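Local coordinates for protein DNA polymerase beta (Leishmania infantum, PDB 4P4M) that catalyses template-dependent addition of deoxyribonucleotides to DNA and probably serves base excision repair as a family X polymerase, at residues 291-294 and 295-299; 159-162 and 163-167; 147-150 and 151-155. All blocks are in the same frame, centred on the assembly; numbering follows the deposited sequence.

Contact 1: 291-294 and 295-299; sequences GSKN and FNVIM. With D3T (2',3'-dideoxy-thymidine-5'-triphosphate), chain D; nucleotides of chain C.
The N-terminal turn of helix 293-305, which forms one wall of the nucleotide pocket, begins at S292, the N-cap residue. Its OG accepts the backbone N-H of F295 at 3.2 Å from OG to N, in a bond bent only slightly (166°). That approach depends on the side-chain torsion (chi1 71°), which sets OG between its own N and carbonyl carbon. The peptide bond linking G291 to S292 is cis, and G291, at positive phi, lays its CA 3.6 Å from C2' of the bound ddTTP. The amide of N296 has a different neighbour at each end: its OD1 lies 3.6 Å from CA of G291, while ND2 donates to O2 of the thymine (3.1 Å, 158°) and also to the carbonyl of T288, so both bonds fix the amide's rotation. K293 runs extended past the base, its CE 3.5 Å from O4 of the ddTTP, and bends only at its last torsion, near N6 of DA1 of chain C. V297 brings CG2 to 3.7 Å from C5 of the same adenine. An asparagine of this helix donating to the minor-groove edge of the incoming base is characteristic of the nascent base-pair pocket of family X polymerases.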
loop_
_atom_site.group_PDB
_atom_site.type_symbol
_atom_site.label_atom_id
_atom_site.label_comp_id
_atom_site.label_asym_id
_atom_site.label_seq_id
_atom_site.Cartn_x
_atom_site.Cartn_y
_atom_site.Cartn_z
ATOM N N GLY A 291 7.468 -5.006 -4.996
ATOM C CA GLY A 291 7.335 -6.435 -4.738
ATOM C C GLY A 291 7.960 -7.272 -5.852
ATOM O O GLY A 291 8.921 -6.822 -6.488
ATOM N N SER A 292 7.442 -8.474 -6.121
ATOM C CA SER A 292 6.275 -9.067 -5.475
ATOM C C SER A 292 6.483 -9.326 -3.992
ATOM O O SER A 292 7.578 -9.141 -3.457
ATOM C CB SER A 292 5.974 -10.419 -6.137
ATOM O OG SER A 292 6.981 -11.358 -5.772
ATOM N N LYS A 293 5.423 -9.780 -3.329
ATOM C CA LYS A 293 5.520 -10.206 -1.933
ATOM C C LYS A 293 6.638 -11.235 -1.708
ATOM O O LYS A 293 7.456 -11.083 -0.785
ATOM C CB LYS A 293 4.179 -10.784 -1.452
ATOM C CG LYS A 293 4.253 -11.452 -0.082
ATOM C CD LYS A 293 3.007 -12.284 0.178
ATOM C CE LYS A 293 2.977 -12.826 1.600
ATOM N NZ LYS A 293 4.136 -13.717 1.885
ATOM N N ASN A 294 6.669 -12.289 -2.525
ATOM C CA ASN A 294 7.677 -13.337 -2.338
ATOM C C ASN A 294 9.084 -12.797 -2.588
ATOM O O ASN A 294 10.043 -13.190 -1.920
ATOM C CB ASN A 294 7.428 -14.552 -3.249
ATOM C CG ASN A 294 6.184 -15.350 -2.858
ATOM O OD1 ASN A 294 5.739 -15.200 -1.614
ATOM N ND2 ASN A 294 5.629 -16.086 -3.677
ATOM N N PHE A 295 9.210 -11.910 -3.568
ATOM C CA PHE A 295 10.499 -11.264 -3.832
ATOM C C PHE A 295 11.013 -10.487 -2.610
ATOM O O PHE A 295 12.193 -10.589 -2.265
ATOM C CB PHE A 295 10.401 -10.360 -5.066
ATOM C CG PHE A 295 11.629 -9.514 -5.313
ATOM C CD1 PHE A 295 12.686 -10.002 -6.070
ATOM C CD2 PHE A 295 11.713 -8.224 -4.803
ATOM C CE1 PHE A 295 13.814 -9.222 -6.305
ATOM C CE2 PHE A 295 12.832 -7.444 -5.032
ATOM C CZ PHE A 295 13.886 -7.950 -5.784
ATOM N N ASN A 296 10.135 -9.719 -1.960
ATOM C CA ASN A 296 10.512 -8.955 -0.761
ATOM C C ASN A 296 10.973 -9.873 0.365
ATOM O O ASN A 296 11.922 -9.567 1.075
ATOM C CB ASN A 296 9.346 -8.090 -0.237
ATOM C CG ASN A 296 9.009 -6.913 -1.153
ATOM O OD1 ASN A 296 9.750 -6.590 -2.082
ATOM N ND2 ASN A 296 7.889 -6.253 -0.869
ATOM N N VAL A 297 10.275 -10.987 0.553
ATOM C CA VAL A 297 10.668 -11.925 1.602
ATOM C C VAL A 297 12.061 -12.516 1.332
ATOM O O VAL A 297 12.901 -12.581 2.229
ATOM C CB VAL A 297 9.621 -13.052 1.786
ATOM C CG1 VAL A 297 10.168 -14.140 2.700
ATOM C CG2 VAL A 297 8.326 -12.470 2.342
ATOM N N ILE A 298 12.301 -12.930 0.089
ATOM C CA ILE A 298 13.619 -13.442 -0.322
ATOM C C ILE A 298 14.736 -12.404 -0.127
ATOM O O ILE A 298 15.809 -12.718 0.405
ATOM C CB ILE A 298 13.596 -13.937 -1.794
ATOM C CG1 ILE A 298 12.760 -15.217 -1.906
ATOM C CG2 ILE A 298 15.013 -14.173 -2.319
ATOM C CD1 ILE A 298 12.351 -15.564 -3.323
ATOM N N MET A 299 14.494 -11.166 -0.548
ATOM C CA MET A 299 15.504 -10.112 -0.389
ATOM C C MET A 299 15.738 -9.760 1.089
ATOM O O MET A 299 16.873 -9.496 1.506
ATOM C CB MET A 299 15.137 -8.860 -1.213
ATOM C CG MET A 299 16.175 -7.733 -1.141
ATOM S SD MET A 299 15.870 -6.355 -2.290
ATOM C CE MET A 299 16.997 -6.743 -3.628
HETATM P PA D3T D . -0.232 -6.026 -3.512
HETATM O O1A D3T D . -0.991 -4.817 -3.942
HETATM O O2A D3T D . -0.901 -6.825 -2.429
HETATM O "O5'" D3T D . 0.883 -5.137 -2.438
HETATM C "C5'" D3T D . 1.660 -4.242 -3.055
HETATM C "C4'" D3T D . 3.174 -4.393 -2.632
HETATM O "O4'" D3T D . 3.292 -4.519 -1.211
HETATM C "C1'" D3T D . 4.318 -5.400 -0.898
HETATM N N1 D3T D . 3.808 -6.461 0.021
HETATM C C6 D3T D . 2.562 -7.020 -0.213
HETATM C C2 D3T D . 4.635 -6.934 1.114
HETATM O O2 D3T D . 5.728 -6.464 1.322
HETATM N N3 D3T D . 4.103 -7.968 1.928
HETATM C C4 D3T D . 2.899 -8.446 1.645
HETATM O O4 D3T D . 2.425 -9.427 2.440
HETATM C C5 D3T D . 2.045 -8.025 0.583
HETATM C C5M D3T D . 0.725 -8.660 0.393
HETATM C "C2'" D3T D . 4.839 -6.062 -2.195
HETATM C "C3'" D3T D . 3.772 -5.699 -3.205
HETATM O O3A D3T D . 0.848 -6.702 -4.391
HETATM P PB D3T D . 0.816 -6.601 -6.131
HETATM O O1B D3T D . 0.790 -5.121 -6.306
HETATM O O2B D3T D . 2.158 -7.249 -6.308
HETATM O O3B D3T D . -0.322 -7.356 -6.832
HETATM P PG D3T D . -1.932 -6.975 -7.240
HETATM O O1G D3T D . -2.205 -5.587 -6.742
HETATM O O2G D3T D . -2.722 -8.039 -6.493
HETATM O O3G D3T D . -1.959 -7.063 -8.751
ATOM O OP3 DA C 1 11.862 -15.572 8.340
ATOM P P DA C 1 10.628 -15.119 7.659
ATOM O OP1 DA C 1 9.562 -15.014 8.673
ATOM O OP2 DA C 1 10.447 -15.970 6.469
ATOM O "O5'" DA C 1 10.866 -13.631 7.121
ATOM C "C5'" DA C 1 12.045 -13.255 6.451
ATOM C "C4'" DA C 1 12.100 -11.732 6.430
ATOM O "O4'" DA C 1 10.991 -11.236 5.635
ATOM C "C3'" DA C 1 11.982 -11.057 7.795
ATOM O "O3'" DA C 1 12.854 -9.929 7.763
ATOM C "C2'" DA C 1 10.492 -10.688 7.869
ATOM C "C1'" DA C 1 10.136 -10.406 6.408
ATOM N N9 DA C 1 8.750 -10.726 6.030
ATOM C C8 DA C 1 8.044 -11.838 6.412
ATOM N N7 DA C 1 6.825 -11.891 5.924
ATOM C C5 DA C 1 6.717 -10.743 5.159
ATOM C C6 DA C 1 5.650 -10.235 4.379
ATOM N N6 DA C 1 4.464 -10.860 4.266
ATOM N N1 DA C 1 5.851 -9.069 3.732
ATOM C C2 DA C 1 7.042 -8.457 3.871
ATOM N N3 DA C 1 8.116 -8.842 4.574
ATOM C C4 DA C 1 7.893 -10.013 5.204
#

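Contact 2: 159-162 and 163-167; sequences ESVL and HENYL
One turn of helix 157-175 joins H163 to E159, four residues earlier, through side chain as well as backbone. From CB, which lies 3.7 Å from the carbonyl O of S160, the histidine turns back toward the start of the helix, CG standing opposite its own carbonyl carbon (chi1 -77°). CG then passes the backbone O of E159, and CD2 comes closer to that oxygen, at 3.2 Å. The same carbonyl accepts the backbone N-H of H163. On the far side of the ring, ND1 bonds to the hydroxyl of Y232. At the tip, NE2 donates to OE1 of E159 over 2.9 Å in a nearly straight bond (165°). The oxygen sits at the ring edge, in plane, and offers its anti lone pair; carboxylate and imidazole are nearly coplanar, 29° apart. E159 gets there on an extended chain, its CG 3.7 Å from NE2. Both ring nitrogens are thus engaged, which fixes the imidazole's rotation. OE1 also takes a salt bridge from R270, a charge that would be expected to keep the carboxylate ionised.

On another side of the helix V161 and N165 lie alongside each other, pointing the same way, with CG1 3.9 Å from ND2. Y166 stacks on Y232, the residue that also holds ND1. The i to i+4 histidine-carboxylate pair, tied to strand 270-277 by R270, belongs to the helix packed against the palm sheet, a feature of the nucleotidyltransferase fold.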
loop_
_atom_site.group_PDB
_atom_site.type_symbol
_atom_site.label_atom_id
_atom_site.label_comp_id
_atom_site.label_asym_id
_atom_site.label_seq_id
_atom_site.Cartn_x
_atom_site.Cartn_y
_atom_site.Cartn_z
ATOM N N GLU A 159 -5.893 1.383 -17.922
ATOM C CA GLU A 159 -6.564 2.213 -16.923
ATOM C C GLU A 159 -5.611 2.654 -15.799
ATOM O O GLU A 159 -5.715 3.779 -15.303
ATOM C CB GLU A 159 -7.813 1.530 -16.347
ATOM C CG GLU A 159 -8.676 2.494 -15.527
ATOM C CD GLU A 159 -9.851 1.818 -14.839
ATOM O OE1 GLU A 159 -10.071 2.087 -13.634
ATOM O OE2 GLU A 159 -10.561 1.023 -15.498
ATOM N N SER A 160 -4.689 1.785 -15.395
ATOM C CA SER A 160 -3.676 2.182 -14.413
ATOM C C SER A 160 -2.845 3.376 -14.889
ATOM O O SER A 160 -2.480 4.246 -14.082
ATOM C CB SER A 160 -2.761 1.003 -14.038
ATOM O OG SER A 160 -3.384 0.160 -13.068
ATOM N N VAL A 161 -2.526 3.412 -16.185
ATOM C CA VAL A 161 -1.861 4.589 -16.762
ATOM C C VAL A 161 -2.680 5.862 -16.498
ATOM O O VAL A 161 -2.120 6.918 -16.149
ATOM C CB VAL A 161 -1.611 4.447 -18.290
ATOM C CG1 VAL A 161 -1.097 5.761 -18.875
ATOM C CG2 VAL A 161 -0.620 3.323 -18.577
ATOM N N LEU A 162 -3.996 5.764 -16.669
ATOM C CA LEU A 162 -4.884 6.898 -16.393
ATOM C C LEU A 162 -4.908 7.291 -14.907
ATOM O O LEU A 162 -4.960 8.481 -14.587
ATOM C CB LEU A 162 -6.315 6.627 -16.888
ATOM C CG LEU A 162 -6.508 6.320 -18.382
ATOM C CD1 LEU A 162 -7.954 5.954 -18.667
ATOM C CD2 LEU A 162 -6.064 7.475 -19.267
ATOM N N HIS A 163 -4.906 6.306 -14.002
ATOM C CA HIS A 163 -4.823 6.621 -12.566
ATOM C C HIS A 163 -3.492 7.309 -12.255
ATOM O O HIS A 163 -3.443 8.289 -11.496
ATOM C CB HIS A 163 -4.998 5.376 -11.676
ATOM C CG HIS A 163 -6.423 4.906 -11.551
ATOM N ND1 HIS A 163 -7.412 5.285 -10.709
ATOM C CD2 HIS A 163 -6.957 3.914 -12.348
ATOM C CE1 HIS A 163 -8.522 4.529 -11.017
ATOM N NE2 HIS A 163 -8.219 3.708 -12.009
ATOM N N GLU A 164 -2.412 6.807 -12.841
ATOM C CA GLU A 164 -1.106 7.437 -12.633
ATOM C C GLU A 164 -1.111 8.915 -13.049
ATOM O O GLU A 164 -0.654 9.786 -12.300
ATOM C CB GLU A 164 -0.003 6.686 -13.382
ATOM C CG GLU A 164 1.389 7.271 -13.139
ATOM C CD GLU A 164 2.498 6.310 -13.543
ATOM O OE1 GLU A 164 2.491 5.859 -14.704
ATOM O OE2 GLU A 164 3.353 5.988 -12.690
ATOM N N ASN A 165 -1.607 9.194 -14.251
ATOM C CA ASN A 165 -1.622 10.567 -14.757
ATOM C C ASN A 165 -2.510 11.478 -13.910
ATOM O O ASN A 165 -2.164 12.632 -13.646
ATOM C CB ASN A 165 -2.082 10.611 -16.223
ATOM C CG ASN A 165 -1.118 9.898 -17.168
ATOM O OD1 ASN A 165 0.026 9.616 -16.816
ATOM N ND2 ASN A 165 -1.582 9.611 -18.376
ATOM N N TYR A 166 -3.657 10.949 -13.485
ATOM C CA TYR A 166 -4.616 11.702 -12.682
ATOM C C TYR A 166 -4.013 12.084 -11.330
ATOM O O TYR A 166 -4.065 13.245 -10.925
ATOM C CB TYR A 166 -5.909 10.894 -12.474
ATOM C CG TYR A 166 -7.026 11.658 -11.781
ATOM C CD1 TYR A 166 -7.934 12.415 -12.512
ATOM C CD2 TYR A 166 -7.167 11.623 -10.399
ATOM C CE1 TYR A 166 -8.960 13.119 -11.876
ATOM C CE2 TYR A 166 -8.189 12.318 -9.756
ATOM C CZ TYR A 166 -9.075 13.065 -10.501
ATOM O OH TYR A 166 -10.080 13.751 -9.857
ATOM N N LEU A 167 -3.451 11.105 -10.627
ATOM C CA LEU A 167 -2.873 11.365 -9.304
ATOM C C LEU A 167 -1.689 12.337 -9.391
ATOM O O LEU A 167 -1.532 13.214 -8.527
ATOM C CB LEU A 167 -2.459 10.053 -8.620
ATOM C CG LEU A 167 -3.632 9.159 -8.161
ATOM C CD1 LEU A 167 -3.161 7.749 -7.831
ATOM C CD2 LEU A 167 -4.371 9.774 -6.964
#

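Contact 3: 147-150 and 151-155; sequences YFYD and INEKI
I151 closes the last turn of the short helix 148-151 upon Y147, its N-cap residue. The backbone N of I151 donates to O of Y147 at 2.9 Å, and the side chain follows the same path: CD1 packs 3.8 Å from CB of Y147, while CG1 of I151 lies 3.3 Å from O of Y147. I151 also touches M247, as does Y147, whose hydroxyl is bonded to E234, so this side of the turn faces the palm sheet.

At N152 the helix frays. Its backbone N makes only weak bonds to the carbonyls of F148 and Y149, both at 3.3 Å from N to O. The side chain, with CG lying beside the backbone N (chi1 -66°), carries ND2 over one face of the F148 ring, toward the rim, 3.1 Å from CZ. Amide and ring planes stand almost perpendicular, 85° apart.

E153 donates its backbone N-H to O of D150 (3.1 Å), an i to i+3 bond where the i to i+4 pattern ends. One water donates to this oxygen, at 2.7 Å, and to the carbonyl O of E153, bridging the two. CG of E153 lies over one face of the Y149 ring, toward its rim, and a bend at the second torsion turns the carboxylate to within 16° of the ring plane. Beyond it, I155 pairs with S194. The short helix thus ends in a turn that hands the chain to strand 155-156, the entry to the palm sheet of the polymerase X fold.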
loop_
_atom_site.group_PDB
_atom_site.type_symbol
_atom_site.label_atom_id
_atom_site.label_comp_id
_atom_site.label_asym_id
_atom_site.label_seq_id
_atom_site.Cartn_x
_atom_site.Cartn_y
_atom_site.Cartn_z
ATOM N N TYR A 147 -18.589 -2.610 -1.916
ATOM C CA TYR A 147 -17.835 -2.623 -3.173
ATOM C C TYR A 147 -17.371 -4.023 -3.594
ATOM O O TYR A 147 -16.409 -4.163 -4.350
ATOM C CB TYR A 147 -16.624 -1.670 -3.078
ATOM C CG TYR A 147 -17.022 -0.205 -3.071
ATOM C CD1 TYR A 147 -17.292 0.464 -1.877
ATOM C CD2 TYR A 147 -17.150 0.504 -4.262
ATOM C CE1 TYR A 147 -17.668 1.812 -1.870
ATOM C CE2 TYR A 147 -17.523 1.855 -4.261
ATOM C CZ TYR A 147 -17.784 2.492 -3.063
ATOM O OH TYR A 147 -18.156 3.823 -3.068
ATOM N N PHE A 148 -18.068 -5.054 -3.119
ATOM C CA PHE A 148 -17.700 -6.439 -3.435
ATOM C C PHE A 148 -17.534 -6.697 -4.935
ATOM O O PHE A 148 -16.536 -7.281 -5.348
ATOM C CB PHE A 148 -18.698 -7.438 -2.825
ATOM C CG PHE A 148 -18.304 -8.889 -3.021
ATOM C CD1 PHE A 148 -17.323 -9.471 -2.233
ATOM C CD2 PHE A 148 -18.916 -9.660 -3.998
ATOM C CE1 PHE A 148 -16.956 -10.800 -2.422
ATOM C CE2 PHE A 148 -18.559 -10.991 -4.185
ATOM C CZ PHE A 148 -17.575 -11.557 -3.401
ATOM N N TYR A 149 -18.494 -6.267 -5.753
ATOM C CA TYR A 149 -18.370 -6.476 -7.199
ATOM C C TYR A 149 -17.119 -5.781 -7.771
ATOM O O TYR A 149 -16.286 -6.425 -8.428
ATOM C CB TYR A 149 -19.654 -6.067 -7.966
ATOM C CG TYR A 149 -19.397 -5.851 -9.444
ATOM C CD1 TYR A 149 -19.382 -6.918 -10.344
ATOM C CD2 TYR A 149 -19.126 -4.579 -9.930
ATOM C CE1 TYR A 149 -19.115 -6.707 -11.702
ATOM C CE2 TYR A 149 -18.859 -4.361 -11.259
ATOM C CZ TYR A 149 -18.846 -5.421 -12.140
ATOM O OH TYR A 149 -18.569 -5.158 -13.458
ATOM N N ASP A 150 -16.974 -4.479 -7.506
ATOM C CA ASP A 150 -15.832 -3.712 -8.028
ATOM C C ASP A 150 -14.489 -4.308 -7.594
ATOM O O ASP A 150 -13.555 -4.424 -8.392
ATOM C CB ASP A 150 -15.873 -2.242 -7.560
ATOM C CG ASP A 150 -16.929 -1.415 -8.276
ATOM O OD1 ASP A 150 -17.366 -1.814 -9.376
ATOM O OD2 ASP A 150 -17.318 -0.353 -7.731
ATOM N N ILE A 151 -14.397 -4.668 -6.320
ATOM C CA ILE A 151 -13.133 -5.128 -5.743
ATOM C C ILE A 151 -12.642 -6.441 -6.373
ATOM O O ILE A 151 -11.442 -6.682 -6.457
ATOM C CB ILE A 151 -13.220 -5.234 -4.201
ATOM C CG1 ILE A 151 -13.241 -3.833 -3.573
ATOM C CG2 ILE A 151 -12.041 -6.046 -3.635
ATOM C CD1 ILE A 151 -13.603 -3.829 -2.100
ATOM N N ASN A 152 -13.564 -7.277 -6.841
ATOM C CA ASN A 152 -13.166 -8.530 -7.478
ATOM C C ASN A 152 -12.833 -8.411 -8.970
ATOM O O ASN A 152 -12.556 -9.416 -9.622
ATOM C CB ASN A 152 -14.234 -9.605 -7.268
ATOM C CG ASN A 152 -14.370 -10.007 -5.821
ATOM O OD1 ASN A 152 -13.416 -9.916 -5.047
ATOM N ND2 ASN A 152 -15.560 -10.452 -5.444
ATOM N N GLU A 153 -12.867 -7.196 -9.514
ATOM C CA GLU A 153 -12.528 -6.998 -10.930
ATOM C C GLU A 153 -11.081 -6.486 -11.049
ATOM O O GLU A 153 -10.669 -5.637 -10.280
ATOM C CB GLU A 153 -13.502 -6.006 -11.571
ATOM C CG GLU A 153 -14.959 -6.502 -11.581
ATOM C CD GLU A 153 -15.149 -7.703 -12.490
ATOM O OE1 GLU A 153 -14.711 -7.624 -13.654
ATOM O OE2 GLU A 153 -15.723 -8.727 -12.044
ATOM N N LYS A 154 -10.306 -7.019 -11.991
ATOM C CA LYS A 154 -8.930 -6.557 -12.152
ATOM C C LYS A 154 -8.852 -5.299 -13.016
ATOM O O LYS A 154 -9.718 -5.049 -13.849
ATOM C CB LYS A 154 -8.020 -7.676 -12.684
ATOM C CG LYS A 154 -8.609 -8.539 -13.800
ATOM C CD LYS A 154 -7.806 -9.836 -13.952
ATOM C CE LYS A 154 -8.358 -10.750 -15.037
ATOM N NZ LYS A 154 -8.145 -10.217 -16.409
ATOM N N ILE A 155 -7.814 -4.496 -12.785
ATOM C CA ILE A 155 -7.596 -3.246 -13.517
ATOM C C ILE A 155 -6.671 -3.485 -14.723
ATOM O O ILE A 155 -5.530 -3.909 -14.543
ATOM C CB ILE A 155 -6.896 -2.196 -12.615
ATOM C CG1 ILE A 155 -7.569 -2.111 -11.230
ATOM C CG2 ILE A 155 -6.859 -0.829 -13.314
ATOM C CD1 ILE A 155 -6.841 -1.183 -10.243
HETATM O O HOH W 1 -11.431 -2.959 -9.029
#

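Overall arrangement
Along the chain the order is contact 3, contact 2, contact 1, all within the family X polymerase core. Contacts 3 and 2 are neighbours, their centres about 17 Å apart: strand 155-156 follows the 147-155 turn and leads directly into helix 157-175, and CG2 of I155 packs 3.6 Å from OG of S160. R270, on strand 270-277, links them further, touching E153 and I155 and bridging to E159. Contact 1 stands apart on helix 293-305, its centre about 25 Å from either. The side chains of S160 and I151 are each about 8 Å from that of the magnesium-binding D196. Helix 293-305 thus covers the nucleotide from the thumb, while the two connected contacts lie on the palm side of the same site.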